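Local structure of putative aminotransferase (Actinomadura melliaura, 4ZWV) at residues A11-F24 and T242-E254. The protein probably acts as a pyridoxal 5'-phosphate-dependent sugar aminotransferase in the biosynthesis of the aminopentose of the indolocarbazole AT2433. Sequence-based numbering, arbitrary orientation. Where two conformers were deposited one is given.
Sequences AVSPTALDRVAEVF and TDLNAAIGLANLE
The guanidinium of R19 has L250 over one face, the CB standing 3.6 Å from its plane and toward the rim; in the conformer given for E22, NH2 makes a salt bridge of 3.3 Å to the syn side of E22 OE1, tilted 21° from the guanidinium plane. NH1 forms a salt bridge with E37 of helix 33-46. The F24 ring has V20 CG1 over one face, also toward the rim, and its CE1 meets L244 CD1 obliquely at 4.2 Å. Arginine suits its partly exposed border: with CG anti to the carbonyl carbon (chi1 -73°) and bends at chi2 and chi3, its aliphatic base packs on A247 and A251 before the charge turns to the acids. Cut back to alanine, this position is likely to lose the flat cover on one side of L250 and leave E37 without its cationic mate. The methyls of V20 divide, CG1 touching L244 CD1 at 3.7 Å and CG2 lying beside I248 CG1, so a branched side chain serves both. V23 CG2 rests on A247 CB, and A16 CB meets A251 CB at 4.0 Å; these small alanines let the axes of 16-24 and 243-254 approach to 8.2 Å. Beyond the helix start, N252 grips the loop: OD1 accepts from S13 N at 2.7 Å, in the carbonyl plane, and ND2 donates to T193 O, so both ends of the buried amide are used. T15 OG1 and E254 OE2 share a water. L244 packs on I248 of the second subunit and I248 on its L244, placing this near-antiparallel pair (150°), N-terminal helix 16-26 on long helix 243-273, at the dimer interface of a fold type I aminotransferase.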
loop_
_atom_site.group_PDB
_atom_site.type_symbol
_atom_site.label_atom_id
_atom_site.label_comp_id
_atom_site.label_asym_id
_atom_site.label_seq_id
_atom_site.Cartn_x
_atom_site.Cartn_y
_atom_site.Cartn_z
ATOM N N ALA A 11 10.098 12.321 -14.039
ATOM C CA ALA A 11 11.509 12.684 -13.989
ATOM C C ALA A 11 12.325 11.542 -13.381
ATOM O O ALA A 11 12.482 11.463 -12.160
ATOM C CB ALA A 11 11.708 13.968 -13.185
ATOM N N VAL A 12 12.842 10.652 -14.220
ATOM C CA VAL A 12 13.669 9.561 -13.705
ATOM C C VAL A 12 15.085 9.640 -14.281
ATOM O O VAL A 12 15.299 9.614 -15.494
ATOM C CB VAL A 12 13.025 8.180 -13.984
ATOM C CG1 VAL A 12 12.726 8.001 -15.467
ATOM C CG2 VAL A 12 13.901 7.046 -13.440
ATOM N N SER A 13 16.048 9.763 -13.376
ATOM C CA SER A 13 17.440 9.960 -13.723
ATOM C C SER A 13 18.006 8.779 -14.478
ATOM O O SER A 13 17.654 7.633 -14.196
ATOM C CB SER A 13 18.255 10.190 -12.453
ATOM O OG SER A 13 19.633 10.255 -12.747
ATOM N N PRO A 14 18.913 9.049 -15.424
ATOM C CA PRO A 14 19.663 7.964 -16.058
ATOM C C PRO A 14 20.618 7.274 -15.082
ATOM O O PRO A 14 21.276 6.318 -15.470
ATOM C CB PRO A 14 20.432 8.677 -17.175
ATOM C CG PRO A 14 20.503 10.099 -16.750
ATOM C CD PRO A 14 19.225 10.363 -16.013
ATOM N N THR A 15 20.686 7.738 -13.837
ATOM C CA THR A 15 21.463 7.045 -12.817
ATOM C C THR A 15 20.621 6.067 -11.999
ATOM O O THR A 15 21.159 5.312 -11.193
ATOM C CB THR A 15 22.134 8.032 -11.836
ATOM O OG1 THR A 15 21.127 8.684 -11.049
ATOM C CG2 THR A 15 22.942 9.083 -12.579
ATOM N N ALA A 16 19.301 6.079 -12.187
ATOM C CA ALA A 16 18.433 5.189 -11.415
ATOM C C ALA A 16 18.746 3.716 -11.681
ATOM O O ALA A 16 18.699 2.891 -10.765
ATOM C CB ALA A 16 16.963 5.480 -11.707
ATOM N N LEU A 17 19.058 3.379 -12.923
ATOM C CA LEU A 17 19.327 1.980 -13.255
ATOM C C LEU A 17 20.541 1.474 -12.478
ATOM O O LEU A 17 20.549 0.340 -12.002
ATOM C CB LEU A 17 19.528 1.812 -14.762
ATOM C CG LEU A 17 19.571 0.365 -15.268
ATOM C CD1 LEU A 17 18.247 -0.328 -14.943
ATOM C CD2 LEU A 17 19.850 0.337 -16.771
ATOM N N ASP A 18 21.559 2.325 -12.350
ATOM C CA ASP A 18 22.757 2.008 -11.561
ATOM C C ASP A 18 22.387 1.708 -10.102
ATOM O O ASP A 18 22.893 0.755 -9.512
ATOM C CB ASP A 18 23.757 3.176 -11.635
ATOM C CG ASP A 18 24.863 3.095 -10.576
ATOM O OD1 ASP A 18 24.669 3.623 -9.455
ATOM O OD2 ASP A 18 25.934 2.531 -10.875
ATOM N N ARG A 19 21.496 2.506 -9.532
ATOM C CA ARG A 19 21.099 2.296 -8.143
ATOM C C ARG A 19 20.266 1.034 -7.976
ATOM O O ARG A 19 20.434 0.297 -6.999
ATOM C CB ARG A 19 20.320 3.496 -7.607
ATOM C CG ARG A 19 21.176 4.713 -7.333
ATOM C CD ARG A 19 22.092 4.453 -6.151
ATOM N NE ARG A 19 22.351 5.669 -5.390
ATOM C CZ ARG A 19 22.660 5.687 -4.100
ATOM N NH1 ARG A 19 22.883 6.843 -3.497
ATOM N NH2 ARG A 19 22.756 4.550 -3.416
ATOM N N VAL A 20 19.371 0.775 -8.922
ATOM C CA VAL A 20 18.565 -0.450 -8.862
ATOM C C VAL A 20 19.453 -1.684 -9.010
ATOM O O VAL A 20 19.250 -2.693 -8.326
ATOM C CB VAL A 20 17.459 -0.451 -9.936
ATOM C CG1 VAL A 20 16.780 -1.819 -10.028
ATOM C CG2 VAL A 20 16.438 0.633 -9.612
ATOM N N ALA A 21 20.453 -1.607 -9.882
ATOM C CA ALA A 21 21.391 -2.722 -10.038
ATOM C C ALA A 21 22.075 -3.040 -8.708
ATOM O O ALA A 21 22.310 -4.204 -8.395
ATOM C CB ALA A 21 22.436 -2.412 -11.118
ATOM N N GLU A 22 22.398 -1.994 -7.951
ATOM C CA GLU A 22 23.023 -2.136 -6.634
ATOM C C GLU A 22 22.110 -2.924 -5.689
ATOM O O GLU A 22 22.566 -3.827 -4.981
ATOM C CB GLU A 22 23.354 -0.752 -6.048
ATOM C CG GLU A 22 23.970 -0.769 -4.644
ATOM C CD GLU A 22 23.977 0.606 -3.964
ATOM O OE1 GLU A 22 23.486 1.590 -4.557
ATOM O OE2 GLU A 22 24.470 0.703 -2.821
ATOM N N VAL A 23 20.823 -2.594 -5.701
ATOM C CA VAL A 23 19.843 -3.287 -4.869
ATOM C C VAL A 23 19.766 -4.753 -5.264
ATOM O O VAL A 23 19.860 -5.639 -4.416
ATOM C CB VAL A 23 18.458 -2.632 -4.966
ATOM C CG1 VAL A 23 17.398 -3.470 -4.238
ATOM C CG2 VAL A 23 18.507 -1.243 -4.352
ATOM N N PHE A 24 19.610 -5.017 -6.551
ATOM C CA PHE A 24 19.527 -6.407 -7.005
ATOM C C PHE A 24 20.804 -7.188 -6.666
ATOM O O PHE A 24 20.745 -8.340 -6.235
ATOM C CB PHE A 24 19.256 -6.469 -8.511
ATOM C CG PHE A 24 17.865 -6.071 -8.914
ATOM C CD1 PHE A 24 16.864 -5.853 -7.972
ATOM C CD2 PHE A 24 17.551 -5.912 -10.259
ATOM C CE1 PHE A 24 15.581 -5.475 -8.375
ATOM C CE2 PHE A 24 16.281 -5.538 -10.659
ATOM C CZ PHE A 24 15.291 -5.319 -9.724
ATOM N N THR A 242 10.508 0.208 0.572
ATOM C CA THR A 242 11.613 -0.740 0.517
ATOM C C THR A 242 12.786 -0.184 -0.289
ATOM O O THR A 242 12.684 0.894 -0.893
ATOM C CB THR A 242 11.170 -2.052 -0.098
ATOM O OG1 THR A 242 10.710 -1.789 -1.428
ATOM C CG2 THR A 242 10.046 -2.661 0.727
ATOM N N ASP A 243 13.896 -0.921 -0.297
ATOM C CA ASP A 243 15.138 -0.395 -0.874
ATOM C C ASP A 243 15.085 -0.181 -2.385
ATOM O O ASP A 243 15.769 0.705 -2.893
ATOM C CB ASP A 243 16.320 -1.313 -0.526
ATOM C CG ASP A 243 16.958 -0.966 0.816
ATOM O OD1 ASP A 243 16.308 -0.276 1.642
ATOM O OD2 ASP A 243 18.105 -1.395 1.054
ATOM N N LEU A 244 14.284 -0.961 -3.112
ATOM C CA LEU A 244 14.155 -0.747 -4.556
ATOM C C LEU A 244 13.711 0.685 -4.856
ATOM O O LEU A 244 14.302 1.387 -5.702
ATOM C CB LEU A 244 13.168 -1.740 -5.168
ATOM C CG LEU A 244 12.768 -1.545 -6.629
ATOM C CD1 LEU A 244 13.972 -1.693 -7.565
ATOM C CD2 LEU A 244 11.658 -2.522 -7.003
ATOM N N ASN A 245 12.690 1.137 -4.143
ATOM C CA ASN A 245 12.165 2.466 -4.396
ATOM C C ASN A 245 13.032 3.536 -3.764
ATOM O O ASN A 245 13.203 4.604 -4.351
ATOM C CB ASN A 245 10.716 2.534 -3.907
ATOM C CG ASN A 245 9.852 1.526 -4.626
ATOM O OD1 ASN A 245 9.572 0.451 -4.097
ATOM N ND2 ASN A 245 9.487 1.834 -5.870
ATOM N N ALA A 246 13.635 3.251 -2.612
ATOM C CA ALA A 246 14.551 4.237 -2.025
ATOM C C ALA A 246 15.747 4.489 -2.948
ATOM O O ALA A 246 16.226 5.626 -3.047
ATOM C CB ALA A 246 15.026 3.790 -0.654
ATOM N N ALA A 247 16.210 3.453 -3.645
ATOM C CA ALA A 247 17.337 3.601 -4.572
ATOM C C ALA A 247 16.988 4.560 -5.706
ATOM O O ALA A 247 17.808 5.395 -6.099
ATOM C CB ALA A 247 17.751 2.250 -5.130
ATOM N N ILE A 248 15.766 4.448 -6.215
ATOM C CA ILE A 248 15.304 5.317 -7.286
ATOM C C ILE A 248 15.202 6.763 -6.788
ATOM O O ILE A 248 15.663 7.688 -7.460
ATOM C CB ILE A 248 13.953 4.825 -7.844
ATOM C CG1 ILE A 248 14.156 3.448 -8.489
ATOM C CG2 ILE A 248 13.395 5.828 -8.862
ATOM C CD1 ILE A 248 12.862 2.743 -8.859
ATOM N N GLY A 249 14.635 6.947 -5.603
ATOM C CA GLY A 249 14.584 8.269 -4.994
ATOM C C GLY A 249 15.963 8.878 -4.812
ATOM O O GLY A 249 16.157 10.060 -5.093
ATOM N N LEU A 250 16.924 8.083 -4.349
ATOM C CA LEU A 250 18.293 8.576 -4.171
ATOM C C LEU A 250 18.872 9.082 -5.488
ATOM O O LEU A 250 19.514 10.142 -5.537
ATOM C CB LEU A 250 19.194 7.478 -3.597
ATOM C CG LEU A 250 19.008 7.264 -2.098
ATOM C CD1 LEU A 250 19.512 5.890 -1.639
ATOM C CD2 LEU A 250 19.682 8.386 -1.317
ATOM N N ALA A 251 18.624 8.338 -6.561
ATOM C CA ALA A 251 19.112 8.730 -7.874
ATOM C C ALA A 251 18.477 10.029 -8.342
ATOM O O ALA A 251 19.115 10.844 -9.015
ATOM C CB ALA A 251 18.845 7.618 -8.893
ATOM N N ASN A 252 17.219 10.234 -7.982
ATOM C CA ASN A 252 16.494 11.393 -8.475
ATOM C C ASN A 252 16.719 12.653 -7.636
ATOM O O ASN A 252 16.361 13.760 -8.052
ATOM C CB ASN A 252 15.012 11.060 -8.576
ATOM C CG ASN A 252 14.714 10.190 -9.774
ATOM O OD1 ASN A 252 15.420 10.255 -10.783
ATOM N ND2 ASN A 252 13.682 9.367 -9.674
ATOM N N LEU A 253 17.340 12.493 -6.474
ATOM C CA LEU A 253 17.632 13.642 -5.619
ATOM C C LEU A 253 18.624 14.586 -6.271
ATOM O O LEU A 253 18.594 15.788 -6.017
ATOM C CB LEU A 253 18.180 13.193 -4.267
ATOM C CG LEU A 253 17.163 12.932 -3.162
ATOM C CD1 LEU A 253 17.868 12.376 -1.938
ATOM C CD2 LEU A 253 16.432 14.224 -2.828
ATOM N N GLU A 254 19.502 14.042 -7.111
ATOM C CA GLU A 254 20.576 14.832 -7.698
ATOM C C GLU A 254 20.084 16.044 -8.478
ATOM O O GLU A 254 20.699 17.106 -8.435
ATOM C CB GLU A 254 21.434 13.959 -8.616
ATOM C CG GLU A 254 22.612 13.317 -7.914
ATOM C CD GLU A 254 22.193 12.526 -6.694
ATOM O OE1 GLU A 254 22.689 12.837 -5.588
ATOM O OE2 GLU A 254 21.363 11.601 -6.844
HETATM O O HOH W 1 22.117 10.482 -9.242
#